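Local coordinates for protein transferrin (Manduca sexta, PDB 6WB6) that binds a single ferric ion together with carbonate and transports iron as a secreted insect transferrin, at residues 86-91 against 334-339; 128-133 against 266-271; 580-585 against 644-649. All blocks are in the same frame, centred on the assembly; numbering follows the deposited sequence.

Contact 1. Residues 86-91 against 334-339; sequences APFRYE and NKANYT. With FE (Fe (III) ion), chain E; NAG (2-acetamido-2-deoxy-beta-D-glucopyranose), chain C.
Lys335 meets the Phe88 ring twice, with its backbone and with its amine. The carbonyl O of Lys335 approaches Phe88 CZ obliquely at 3.3 Å, while its side chain, extended at chi2 and chi3 and then bent by chi4 (69°), returns NZ to 4.0 Å from Phe88 CE1. Lys335 NZ donates at 2.8 Å to a water that in turn donates to Pro87 O, a bridge across a direct N-O gap of 4.4 Å. Pro87 CB lies 4.0 Å over the centre of one Phe88 face. Ala336 places CB 3.6 Å from Phe88 CE1, an apolar touch, and its backbone bonds to Ala270 in strand 269-271. Asn337, with positive phi (57°), closes a Schellman motif after helix 329-334. Its ND2 is bonded covalently to the NAG C1 and also hydrogen-bonds to Trp268 O; the sugar's acetyl C8 reaches back to 3.8 Å from Phe88 CE2. Tyr338 bonds through OH to Asn121. Thr339 OG1 donates to Asn334 OD1 at 2.8 Å, tying that helix to the preceding turn. With no direct hydrogen bond between the segments, the chemistry implies joining by ring packing, one water and the glycan, and Phe88, which carries the ring, stands two residues before the iron ligand Tyr90.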
loop_
_atom_site.group_PDB
_atom_site.type_symbol
_atom_site.label_atom_id
_atom_site.label_comp_id
_atom_site.label_asym_id
_atom_site.label_seq_id
_atom_site.Cartn_x
_atom_site.Cartn_y
_atom_site.Cartn_z
ATOM N N ALA A 86 -14.779 -0.766 -28.952
ATOM C CA ALA A 86 -14.744 -2.011 -28.199
ATOM C C ALA A 86 -15.485 -1.849 -26.875
ATOM O O ALA A 86 -15.289 -0.848 -26.178
ATOM C CB ALA A 86 -13.298 -2.435 -27.947
ATOM N N PRO A 87 -16.335 -2.811 -26.494
ATOM C CA PRO A 87 -17.109 -2.674 -25.249
ATOM C C PRO A 87 -16.262 -2.691 -23.992
ATOM O O PRO A 87 -16.693 -2.135 -22.980
ATOM C CB PRO A 87 -18.054 -3.885 -25.288
ATOM C CG PRO A 87 -17.347 -4.856 -26.158
ATOM C CD PRO A 87 -16.631 -4.077 -27.181
ATOM N N PHE A 88 -15.072 -3.281 -24.041
ATOM C CA PHE A 88 -14.229 -3.506 -22.879
ATOM C C PHE A 88 -12.824 -2.974 -23.125
ATOM O O PHE A 88 -12.336 -2.929 -24.266
ATOM C CB PHE A 88 -14.118 -5.015 -22.534
ATOM C CG PHE A 88 -15.439 -5.723 -22.466
ATOM C CD1 PHE A 88 -16.366 -5.385 -21.507
ATOM C CD2 PHE A 88 -15.745 -6.746 -23.356
ATOM C CE1 PHE A 88 -17.582 -6.039 -21.441
ATOM C CE2 PHE A 88 -16.955 -7.399 -23.285
ATOM C CZ PHE A 88 -17.882 -7.041 -22.334
ATOM N N ARG A 89 -12.178 -2.562 -22.034
ATOM C CA ARG A 89 -10.788 -2.159 -22.111
ATOM C C ARG A 89 -9.940 -3.258 -22.740
ATOM O O ARG A 89 -9.067 -2.994 -23.583
ATOM C CB ARG A 89 -10.265 -1.822 -20.724
ATOM C CG ARG A 89 -8.831 -1.289 -20.760
ATOM C CD ARG A 89 -8.478 -0.827 -19.417
ATOM N NE ARG A 89 -7.069 -0.516 -19.237
ATOM C CZ ARG A 89 -6.610 0.138 -18.181
ATOM N NH1 ARG A 89 -7.468 0.510 -17.235
ATOM N NH2 ARG A 89 -5.307 0.386 -18.047
ATOM N N TYR A 90 -10.119 -4.492 -22.298
ATOM C CA TYR A 90 -9.381 -5.638 -22.899
ATOM C C TYR A 90 -9.999 -6.953 -22.484
ATOM O O TYR A 90 -10.426 -7.091 -21.410
ATOM C CB TYR A 90 -7.874 -5.739 -22.659
ATOM C CG TYR A 90 -7.338 -5.547 -21.273
ATOM C CD1 TYR A 90 -7.457 -6.549 -20.338
ATOM C CD2 TYR A 90 -6.635 -4.411 -20.930
ATOM C CE1 TYR A 90 -6.931 -6.416 -19.078
ATOM C CE2 TYR A 90 -6.095 -4.261 -19.679
ATOM C CZ TYR A 90 -6.265 -5.262 -18.752
ATOM O OH TYR A 90 -5.757 -5.144 -17.539
ATOM N N GLU A 91 -10.035 -7.843 -23.433
ATOM C CA GLU A 91 -10.537 -9.184 -23.228
ATOM C C GLU A 91 -9.392 -10.114 -22.883
ATOM O O GLU A 91 -8.322 -10.064 -23.504
ATOM C CB GLU A 91 -11.243 -9.686 -24.478
ATOM C CG GLU A 91 -12.443 -8.838 -24.851
ATOM C CD GLU A 91 -12.802 -9.050 -26.291
ATOM O OE1 GLU A 91 -12.083 -8.490 -27.147
ATOM O OE2 GLU A 91 -13.746 -9.825 -26.560
ATOM N N ASN A 334 -20.997 -6.914 -14.501
ATOM C CA ASN A 334 -21.467 -8.246 -14.847
ATOM C C ASN A 334 -21.187 -8.579 -16.304
ATOM O O ASN A 334 -20.757 -9.690 -16.614
ATOM C CB ASN A 334 -22.960 -8.370 -14.580
ATOM C CG ASN A 334 -23.274 -8.684 -13.131
ATOM O OD1 ASN A 334 -22.379 -8.848 -12.292
ATOM N ND2 ASN A 334 -24.556 -8.772 -12.834
ATOM N N LYS A 335 -21.449 -7.651 -17.222
ATOM C CA LYS A 335 -21.400 -8.064 -18.616
ATOM C C LYS A 335 -19.972 -8.275 -19.099
ATOM O O LYS A 335 -19.757 -8.706 -20.246
ATOM C CB LYS A 335 -22.125 -7.040 -19.502
ATOM C CG LYS A 335 -21.549 -5.628 -19.464
ATOM C CD LYS A 335 -22.372 -4.674 -20.309
ATOM C CE LYS A 335 -21.768 -3.296 -20.338
ATOM N NZ LYS A 335 -20.484 -3.240 -21.103
ATOM N N ALA A 336 -18.998 -7.982 -18.245
ATOM C CA ALA A 336 -17.615 -8.287 -18.519
ATOM C C ALA A 336 -17.181 -9.571 -17.832
ATOM O O ALA A 336 -16.042 -9.999 -18.032
ATOM C CB ALA A 336 -16.724 -7.135 -18.070
ATOM N N ASN A 337 -18.088 -10.206 -17.078
ATOM C CA ASN A 337 -17.752 -11.242 -16.099
ATOM C C ASN A 337 -16.765 -10.728 -15.058
ATOM O O ASN A 337 -15.973 -11.487 -14.504
ATOM C CB ASN A 337 -17.191 -12.491 -16.769
ATOM C CG ASN A 337 -18.220 -13.193 -17.634
ATOM O OD1 ASN A 337 -19.420 -13.132 -17.370
ATOM N ND2 ASN A 337 -17.757 -13.864 -18.667
ATOM N N TYR A 338 -16.788 -9.435 -14.783
ATOM C CA TYR A 338 -15.740 -8.866 -13.953
ATOM C C TYR A 338 -16.148 -8.736 -12.495
ATOM O O TYR A 338 -15.280 -8.526 -11.649
ATOM C CB TYR A 338 -15.312 -7.501 -14.520
ATOM C CG TYR A 338 -13.964 -7.047 -14.040
ATOM C CD1 TYR A 338 -12.812 -7.632 -14.522
ATOM C CD2 TYR A 338 -13.844 -6.031 -13.107
ATOM C CE1 TYR A 338 -11.577 -7.215 -14.103
ATOM C CE2 TYR A 338 -12.603 -5.610 -12.665
ATOM C CZ TYR A 338 -11.470 -6.209 -13.185
ATOM O OH TYR A 338 -10.232 -5.827 -12.758
ATOM N N THR A 339 -17.437 -8.831 -12.176
ATOM C CA THR A 339 -17.813 -8.837 -10.762
ATOM C C THR A 339 -17.233 -10.068 -10.080
ATOM O O THR A 339 -16.696 -9.982 -8.969
ATOM C CB THR A 339 -19.334 -8.804 -10.610
ATOM O OG1 THR A 339 -19.893 -7.828 -11.494
ATOM C CG2 THR A 339 -19.711 -8.461 -9.161
HETATM FE FE FE E . -3.691 -5.824 -17.380
HETATM C C1 NAG C . -18.710 -14.558 -19.477
HETATM C C2 NAG C . -18.328 -14.492 -20.945
HETATM C C3 NAG C . -19.113 -15.450 -21.848
HETATM C C4 NAG C . -19.319 -16.834 -21.222
HETATM C C5 NAG C . -19.593 -16.762 -19.721
HETATM C C6 NAG C . -19.405 -18.127 -19.101
HETATM C C7 NAG C . -17.483 -12.243 -21.478
HETATM C C8 NAG C . -17.870 -10.950 -22.127
HETATM N N2 NAG C . -18.480 -13.125 -21.402
HETATM O O3 NAG C . -18.353 -15.572 -23.059
HETATM O O4 NAG C . -20.483 -17.497 -21.735
HETATM O O5 NAG C . -18.693 -15.900 -19.028
HETATM O O6 NAG C . -18.072 -18.514 -19.413
HETATM O O7 NAG C . -16.346 -12.451 -21.077
HETATM O O HOH W 1 -19.124 -1.453 -22.815
#

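Contact 2. Residues 128-133 against 266-271; sequences LTMLMK and CSWAAR. With NAG (2-acetamido-2-deoxy-beta-D-glucopyranose), chain C.
Met130 lies over the indole of Trp268: its CG sits 3.3 Å above the ring plane, on one face and offset toward the rim, and its CB comes within 3.3 Å of CE3. The two side chains run past each other in opposite senses. It is CB and CG of the methionine, not SD, that meet the ring. A bend at chi2 (-45°) carries the far end of Met130 off the ring, and CE settles 3.9 Å from Ala269 CB and 3.7 Å from Trp268 O. Leu131 CD2 lies 4.0 Å from Trp268 CZ3, at the ring edge and near its plane. One shell out, Ile126 and Pro127 of the same helix and Ile94 of strand 90-97 also touch the tryptophan, wedging it between helix and sheet. Backbone position is set by Ala269, bonded to Ala92, and by Ser267 OG, bonded to Ala92 O; the Cys253-Cys266 disulfide ties the start of the segment. Further along, Arg271 NH1 hydrogen-bonds to the iron ligand Tyr90. The other end of helix 121-131 carries Asn121, Val122 and Gly123 of the carbonate pocket. A helix packed on the mixed sheet by its later turns while its first turn meets the anion is typical of the iron-binding lobe of transferrins.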
loop_
_atom_site.group_PDB
_atom_site.type_symbol
_atom_site.label_atom_id
_atom_site.label_comp_id
_atom_site.label_asym_id
_atom_site.label_seq_id
_atom_site.Cartn_x
_atom_site.Cartn_y
_atom_site.Cartn_z
ATOM N N LEU A 128 -7.321 -17.114 -12.176
ATOM C CA LEU A 128 -7.632 -17.669 -10.871
ATOM C C LEU A 128 -9.133 -17.699 -10.648
ATOM O O LEU A 128 -9.658 -18.687 -10.128
ATOM C CB LEU A 128 -6.925 -16.884 -9.775
ATOM C CG LEU A 128 -5.468 -17.243 -9.526
ATOM C CD1 LEU A 128 -4.765 -16.187 -8.688
ATOM C CD2 LEU A 128 -5.345 -18.567 -8.833
ATOM N N THR A 129 -9.844 -16.639 -11.075
ATOM C CA THR A 129 -11.282 -16.563 -10.857
ATOM C C THR A 129 -12.006 -17.701 -11.552
ATOM O O THR A 129 -12.947 -18.273 -10.993
ATOM C CB THR A 129 -11.836 -15.192 -11.341
ATOM O OG1 THR A 129 -11.274 -14.134 -10.557
ATOM C CG2 THR A 129 -13.369 -15.116 -11.217
ATOM N N MET A 130 -11.598 -18.030 -12.781
ATOM C CA MET A 130 -12.317 -19.024 -13.581
ATOM C C MET A 130 -11.893 -20.445 -13.235
ATOM O O MET A 130 -12.739 -21.322 -13.065
ATOM C CB MET A 130 -12.087 -18.766 -15.082
ATOM C CG MET A 130 -12.585 -17.382 -15.556
ATOM S SD MET A 130 -14.234 -17.071 -14.844
ATOM C CE MET A 130 -14.472 -15.332 -15.190
ATOM N N LEU A 131 -10.587 -20.694 -13.160
ATOM C CA LEU A 131 -10.098 -22.041 -12.877
ATOM C C LEU A 131 -10.574 -22.541 -11.522
ATOM O O LEU A 131 -10.907 -23.727 -11.371
ATOM C CB LEU A 131 -8.577 -22.066 -12.914
ATOM C CG LEU A 131 -7.940 -21.720 -14.258
ATOM C CD1 LEU A 131 -6.449 -21.794 -14.109
ATOM C CD2 LEU A 131 -8.406 -22.645 -15.361
ATOM N N MET A 132 -10.597 -21.662 -10.519
ATOM C CA MET A 132 -10.983 -22.079 -9.181
ATOM C C MET A 132 -12.396 -22.628 -9.138
ATOM O O MET A 132 -12.769 -23.259 -8.146
ATOM C CB MET A 132 -10.866 -20.909 -8.203
ATOM C CG MET A 132 -11.921 -19.817 -8.386
ATOM S SD MET A 132 -11.802 -18.603 -7.076
ATOM C CE MET A 132 -12.485 -19.612 -5.763
ATOM N N LYS A 133 -13.203 -22.353 -10.156
ATOM C CA LYS A 133 -14.505 -22.977 -10.259
ATOM C C LYS A 133 -14.427 -24.429 -10.696
ATOM O O LYS A 133 -15.473 -25.050 -10.905
ATOM C CB LYS A 133 -15.371 -22.225 -11.269
ATOM C CG LYS A 133 -15.496 -20.740 -11.046
ATOM C CD LYS A 133 -16.526 -20.208 -11.980
ATOM C CE LYS A 133 -16.557 -18.708 -11.941
ATOM N NZ LYS A 133 -16.818 -18.198 -13.297
ATOM N N CYS A 266 -12.523 -15.933 -28.423
ATOM C CA CYS A 266 -13.333 -16.392 -27.306
ATOM C C CYS A 266 -12.595 -16.035 -26.032
ATOM O O CYS A 266 -11.395 -16.327 -25.903
ATOM C CB CYS A 266 -13.564 -17.894 -27.368
ATOM S SG CYS A 266 -12.040 -18.837 -27.511
ATOM N N SER A 267 -13.318 -15.427 -25.093
ATOM C CA SER A 267 -12.738 -14.772 -23.928
ATOM C C SER A 267 -13.627 -15.045 -22.733
ATOM O O SER A 267 -14.838 -14.868 -22.813
ATOM C CB SER A 267 -12.598 -13.261 -24.159
ATOM O OG SER A 267 -12.314 -12.570 -22.948
ATOM N N TRP A 268 -13.036 -15.501 -21.634
ATOM C CA TRP A 268 -13.845 -15.811 -20.462
ATOM C C TRP A 268 -14.161 -14.591 -19.602
ATOM O O TRP A 268 -15.107 -14.638 -18.806
ATOM C CB TRP A 268 -13.177 -16.888 -19.590
ATOM C CG TRP A 268 -11.693 -16.814 -19.353
ATOM C CD1 TRP A 268 -10.837 -15.793 -19.670
ATOM C CD2 TRP A 268 -10.887 -17.834 -18.745
ATOM N NE1 TRP A 268 -9.559 -16.119 -19.295
ATOM C CE2 TRP A 268 -9.564 -17.366 -18.725
ATOM C CE3 TRP A 268 -11.164 -19.099 -18.215
ATOM C CZ2 TRP A 268 -8.521 -18.111 -18.195
ATOM C CZ3 TRP A 268 -10.135 -19.832 -17.691
ATOM C CH2 TRP A 268 -8.820 -19.337 -17.686
ATOM N N ALA A 269 -13.399 -13.509 -19.729
ATOM C CA ALA A 269 -13.724 -12.279 -19.027
ATOM C C ALA A 269 -12.973 -11.133 -19.669
ATOM O O ALA A 269 -11.979 -11.338 -20.377
ATOM C CB ALA A 269 -13.384 -12.373 -17.539
ATOM N N ALA A 270 -13.439 -9.911 -19.377
ATOM C CA ALA A 270 -12.801 -8.704 -19.869
ATOM C C ALA A 270 -12.604 -7.721 -18.725
ATOM O O ALA A 270 -13.359 -7.703 -17.766
ATOM C CB ALA A 270 -13.635 -8.042 -20.965
ATOM N N ARG A 271 -11.570 -6.918 -18.821
ATOM C CA ARG A 271 -11.474 -5.762 -17.949
ATOM C C ARG A 271 -12.328 -4.639 -18.527
ATOM O O ARG A 271 -12.099 -4.224 -19.675
ATOM C CB ARG A 271 -10.043 -5.321 -17.800
ATOM C CG ARG A 271 -9.858 -4.242 -16.792
ATOM C CD ARG A 271 -8.411 -3.968 -16.684
ATOM N NE ARG A 271 -8.114 -3.016 -15.632
ATOM C CZ ARG A 271 -6.890 -2.576 -15.381
ATOM N NH1 ARG A 271 -5.854 -3.022 -16.093
ATOM N NH2 ARG A 271 -6.705 -1.697 -14.427
HETATM C C1 NAG C . -18.710 -14.558 -19.477
HETATM C C2 NAG C . -18.328 -14.492 -20.945
HETATM C C3 NAG C . -19.113 -15.450 -21.848
HETATM C C4 NAG C . -19.319 -16.834 -21.222
HETATM C C5 NAG C . -19.593 -16.762 -19.721
HETATM C C6 NAG C . -19.405 -18.127 -19.101
HETATM C C7 NAG C . -17.483 -12.243 -21.478
HETATM C C8 NAG C . -17.870 -10.950 -22.127
HETATM N N2 NAG C . -18.480 -13.125 -21.402
HETATM O O3 NAG C . -18.353 -15.572 -23.059
HETATM O O4 NAG C . -20.483 -17.497 -21.735
HETATM O O5 NAG C . -18.693 -15.900 -19.028
HETATM O O6 NAG C . -18.072 -18.514 -19.413
HETATM O O7 NAG C . -16.346 -12.451 -21.077
#

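Contact 3. Residues 580-585 against 644-649; sequences VAMAPS and KLDFEK
The carboxylate of Asp646 takes the Met582 methyl over one face, displaced from CG on the side away from OD1. Met582 CE is 3.7 Å from both CB and CG of Asp646, so it sits at the root of the carboxylate. Met582 CE is no nearer the oxygens, at 3.8 Å from Asp646 OD2 and 4.2 Å from OD1. The place is the second lobe of the transferrin fold, where strand 581-582 runs antiparallel to strand 437-443 in a mixed sheet; Val580 and Ala581 both face Ala438, a classic beta bulge. Helix 644-659 comes directly after strand 638-641 of the lobe's other, antiparallel sheet, so the contact brings the C-terminal helix against the mixed sheet. Met582 leaves its strand fully extended through chi1 and chi2 (178°), and only the turn at chi3 (84°) lays CE over the acid; the two side chains cross at about a right angle. The sulfur-bound methyl is probably slightly positive, which would suit a carboxylate face, although dispersion may account for the contact equally well. Pro435, and Phe650 of the same helix as Asp646, also touch Met582. One helical turn beyond Asp646, Lys649 stretches back to the strand. CG of Lys649 is anti to the backbone N (chi1 172°), and bends at chi2 and chi4 bring the amine to the Ala581 methyl, where Lys649 NZ lies 3.7 Å from Ala581 CB. The nearest acceptor across the contact, Val580 O, remains 3.9 Å from Lys649 NZ, too long for a hydrogen bond.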
loop_
_atom_site.group_PDB
_atom_site.type_symbol
_atom_site.label_atom_id
_atom_site.label_comp_id
_atom_site.label_asym_id
_atom_site.label_seq_id
_atom_site.Cartn_x
_atom_site.Cartn_y
_atom_site.Cartn_z
ATOM N N VAL A 580 21.475 6.589 18.749
ATOM C CA VAL A 580 21.486 5.867 20.002
ATOM C C VAL A 580 20.629 4.619 19.917
ATOM O O VAL A 580 21.088 3.524 20.228
ATOM C CB VAL A 580 21.015 6.773 21.156
ATOM C CG1 VAL A 580 21.271 6.072 22.478
ATOM C CG2 VAL A 580 21.712 8.114 21.097
ATOM N N ALA A 581 19.373 4.777 19.510
ATOM C CA ALA A 581 18.479 3.650 19.321
ATOM C C ALA A 581 17.464 4.016 18.261
ATOM O O ALA A 581 17.104 5.187 18.100
ATOM C CB ALA A 581 17.742 3.267 20.625
ATOM N N MET A 582 16.981 3.000 17.568
ATOM C CA MET A 582 15.790 3.170 16.767
ATOM C C MET A 582 14.602 3.429 17.683
ATOM O O MET A 582 14.513 2.870 18.780
ATOM C CB MET A 582 15.545 1.929 15.919
ATOM C CG MET A 582 14.458 2.140 14.888
ATOM S SD MET A 582 14.226 0.700 13.856
ATOM C CE MET A 582 13.143 -0.205 14.923
ATOM N N ALA A 583 13.710 4.277 17.241
ATOM C CA ALA A 583 12.585 4.704 18.045
ATOM C C ALA A 583 11.361 3.875 17.710
ATOM O O ALA A 583 11.073 3.659 16.527
ATOM C CB ALA A 583 12.293 6.182 17.808
ATOM N N PRO A 584 10.615 3.373 18.689
ATOM C CA PRO A 584 9.371 2.676 18.349
ATOM C C PRO A 584 8.408 3.652 17.704
ATOM O O PRO A 584 8.122 4.714 18.253
ATOM C CB PRO A 584 8.866 2.157 19.702
ATOM C CG PRO A 584 9.510 3.038 20.700
ATOM C CD PRO A 584 10.833 3.438 20.140
ATOM N N SER A 585 7.961 3.312 16.500
ATOM C CA SER A 585 6.931 4.058 15.796
ATOM C C SER A 585 5.611 3.355 16.029
ATOM O O SER A 585 5.586 2.198 16.446
ATOM C CB SER A 585 7.200 4.123 14.288
ATOM O OG SER A 585 6.822 2.917 13.650
ATOM N N LYS A 644 12.187 -8.987 14.235
ATOM C CA LYS A 644 12.256 -9.603 15.555
ATOM C C LYS A 644 13.353 -8.968 16.404
ATOM O O LYS A 644 13.155 -8.710 17.590
ATOM C CB LYS A 644 12.487 -11.113 15.402
ATOM C CG LYS A 644 12.142 -11.954 16.636
ATOM N N LEU A 645 14.517 -8.702 15.823
ATOM C CA LEU A 645 15.590 -8.132 16.633
ATOM C C LEU A 645 15.240 -6.735 17.126
ATOM O O LEU A 645 15.627 -6.362 18.237
ATOM C CB LEU A 645 16.900 -8.103 15.856
ATOM C CG LEU A 645 17.709 -9.407 15.880
ATOM C CD1 LEU A 645 16.934 -10.551 15.240
ATOM C CD2 LEU A 645 19.044 -9.216 15.166
ATOM N N ASP A 646 14.538 -5.935 16.306
ATOM C CA ASP A 646 14.067 -4.637 16.779
ATOM C C ASP A 646 13.029 -4.814 17.879
ATOM O O ASP A 646 13.085 -4.133 18.903
ATOM C CB ASP A 646 13.490 -3.817 15.624
ATOM C CG ASP A 646 14.504 -3.600 14.487
ATOM O OD1 ASP A 646 15.714 -3.520 14.765
ATOM O OD2 ASP A 646 14.080 -3.513 13.316
ATOM N N PHE A 647 12.082 -5.732 17.686
ATOM C CA PHE A 647 11.185 -6.112 18.770
ATOM C C PHE A 647 11.971 -6.439 20.032
ATOM O O PHE A 647 11.711 -5.890 21.113
ATOM C CB PHE A 647 10.350 -7.323 18.365
ATOM C CG PHE A 647 9.379 -7.778 19.432
ATOM C CD1 PHE A 647 8.855 -6.876 20.343
ATOM C CD2 PHE A 647 8.989 -9.103 19.505
ATOM C CE1 PHE A 647 7.955 -7.294 21.308
ATOM C CE2 PHE A 647 8.091 -9.531 20.453
ATOM C CZ PHE A 647 7.568 -8.621 21.363
ATOM N N GLU A 648 12.945 -7.343 19.907
ATOM C CA GLU A 648 13.655 -7.816 21.084
ATOM C C GLU A 648 14.442 -6.698 21.736
ATOM O O GLU A 648 14.447 -6.582 22.965
ATOM C CB GLU A 648 14.546 -8.987 20.706
ATOM C CG GLU A 648 13.671 -10.169 20.359
ATOM C CD GLU A 648 14.430 -11.370 19.837
ATOM O OE1 GLU A 648 15.638 -11.246 19.499
ATOM O OE2 GLU A 648 13.785 -12.436 19.765
ATOM N N LYS A 649 15.049 -5.822 20.931
ATOM C CA LYS A 649 15.703 -4.661 21.509
ATOM C C LYS A 649 14.702 -3.766 22.243
ATOM O O LYS A 649 14.993 -3.272 23.337
ATOM C CB LYS A 649 16.442 -3.872 20.433
ATOM C CG LYS A 649 16.967 -2.572 20.995
ATOM C CD LYS A 649 18.242 -2.094 20.379
ATOM C CE LYS A 649 18.819 -0.962 21.214
ATOM N NZ LYS A 649 19.530 0.005 20.348
#

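Contacts 1 and 2 form one continuous region of the first lobe: their centres lie 11 Å apart, strands 90-97 and 269-271 are neighbours in the same sheet, and both touch the glycan. Contact 2 is the buried member, nested along the chain inside the loop closed by contact 1, and its side-chain contacts are all apolar. Contact 1 is only partly buried and mixes ring packing with water and sugar. Contact 3 stands alone in the second lobe, its centre 48 Å from contact 1 and 46 Å from contact 2, away from the annotated sites. Like contact 2 it sets a helix against a mixed sheet, but it is partly buried and uses charged side chains at apolar partners.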